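PDB 3O12: uncharacterized protein YJL217W, which acts in galactose metabolism through the GAL83 protein and may control the level of the enolase ENO1. Local coordinates for residues Gly33-Leu36 / Asn37-Lys40. Sequence-based numbering, arbitrary orientation.
Sequences GTWL and NKPK. With SO4 (sulfate ion), chain C.
Between W35 and K38 the chain bends sharply, their CA atoms standing 5.2 Å apart, in an open beta turn with L36 and N37 at its corners that leads from strand 34-36 of one antiparallel beta sheet towards strand 41-45 of the other. Its pivot is N37, whose backbone adopts the left-handed helical conformation, after which K38 and P39 return to extended, polyproline-like values. No hydrogen bond joins the two halves; strand 68-78 lies alongside: its G76 and F74 make backbone hydrogen bonds with T34 and L36, and H73 ND1 bonds the carbonyl oxygen of N37.

W35 illustrates how an indole can fill the inside of a bend: one face carries both K38 and P39. The aliphatic part of the lysine takes the pyrrole portion: K38 CG sits 3.7 Å from the centroid of the five-membered ring of W35, almost straight above it, in a CH-pi contact. With CG anti to the backbone N (chi1 -174°) and every later torsion extended, the chain runs across the indole, bringing K38 CE to 4.0 Å from W35 NE1 while the ammonium end leads away. P39 serves the benzene portion, its CD lying 3.8 Å from the centroid of the six-membered ring of W35 in a second CH-pi contact and 3.6 Å from W35 CZ3. V49 and L51 of strand 48-52 also touch the indole, and L51 reaches P39, so the packing links this turn to the protein's second sheet.

A sulfate, probably from the crystallisation liquor, lies at the indole edge. The backbone N of W35 grips it with a forked hydrogen bond, the shorter arm strongly bent (131°) at 2.8 Å to sulfate O4, the straighter one (160°) at 3.1 Å from W35 N to sulfate O2.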
# COMPACT_ATOMS: atom_id res chain seq x y z
N GLY A 33 7.82 -10.17 7.41
CA GLY A 33 8.10 -9.40 6.21
C GLY A 33 9.54 -8.92 6.20
O GLY A 33 10.25 -8.97 7.22
N THR A 34 9.98 -8.48 5.03
CA THR A 34 11.31 -7.92 4.82
C THR A 34 11.13 -6.50 4.29
O THR A 34 10.28 -6.25 3.43
CB THR A 34 12.09 -8.74 3.76
OG1 THR A 34 12.19 -10.10 4.20
CG2 THR A 34 13.47 -8.17 3.55
N TRP A 35 11.93 -5.56 4.80
CA TRP A 35 11.86 -4.18 4.32
C TRP A 35 12.49 -3.93 2.96
O TRP A 35 13.57 -4.47 2.63
CB TRP A 35 12.50 -3.22 5.32
CG TRP A 35 11.70 -2.99 6.55
CD1 TRP A 35 11.89 -3.57 7.78
CD2 TRP A 35 10.57 -2.13 6.69
NE1 TRP A 35 10.96 -3.11 8.67
CE2 TRP A 35 10.13 -2.23 8.03
CE3 TRP A 35 9.89 -1.27 5.81
CZ2 TRP A 35 9.03 -1.51 8.51
CZ3 TRP A 35 8.79 -0.56 6.29
CH2 TRP A 35 8.38 -0.69 7.63
N LEU A 36 11.80 -3.11 2.18
CA LEU A 36 12.38 -2.34 1.09
C LEU A 36 12.44 -0.90 1.60
O LEU A 36 11.40 -0.32 1.96
CB LEU A 36 11.52 -2.43 -0.16
CG LEU A 36 12.04 -1.65 -1.37
CD1 LEU A 36 13.29 -2.29 -1.94
CD2 LEU A 36 10.96 -1.56 -2.45
N ASN A 37 13.64 -0.34 1.66
CA ASN A 37 13.84 1.01 2.18
C ASN A 37 13.32 1.16 3.61
O ASN A 37 12.42 1.94 3.88
CB ASN A 37 13.14 2.04 1.27
CG ASN A 37 13.55 1.92 -0.19
OD1 ASN A 37 12.70 1.93 -1.09
ND2 ASN A 37 14.85 1.84 -0.43
N LYS A 38 13.90 0.42 4.55
CA LYS A 38 13.47 0.53 5.94
C LYS A 38 13.62 1.98 6.42
O LYS A 38 14.67 2.59 6.21
CB LYS A 38 14.32 -0.38 6.84
CG LYS A 38 13.83 -0.42 8.27
CD LYS A 38 14.66 -1.39 9.11
CE LYS A 38 14.13 -1.46 10.53
NZ LYS A 38 14.95 -2.39 11.37
N PRO A 39 12.56 2.54 7.04
CA PRO A 39 12.65 3.90 7.59
C PRO A 39 13.69 3.99 8.71
O PRO A 39 13.97 3.00 9.40
CB PRO A 39 11.27 4.13 8.21
CG PRO A 39 10.37 3.11 7.61
CD PRO A 39 11.23 1.94 7.19
N LYS A 40 14.25 5.18 8.88
CA LYS A 40 15.19 5.43 9.96
C LYS A 40 14.51 5.25 11.32
O LYS A 40 15.14 4.81 12.28
CB LYS A 40 15.77 6.84 9.85
CG LYS A 40 16.70 7.03 8.66
CD LYS A 40 17.26 8.45 8.62
CE LYS A 40 18.37 8.59 7.58
NZ LYS A 40 17.89 8.29 6.21
S SO4 C . 14.69 -6.24 6.94
O1 SO4 C . 15.36 -7.53 6.77
O2 SO4 C . 13.33 -6.46 7.43
O3 SO4 C . 15.43 -5.42 7.90
O4 SO4 C . 14.63 -5.54 5.66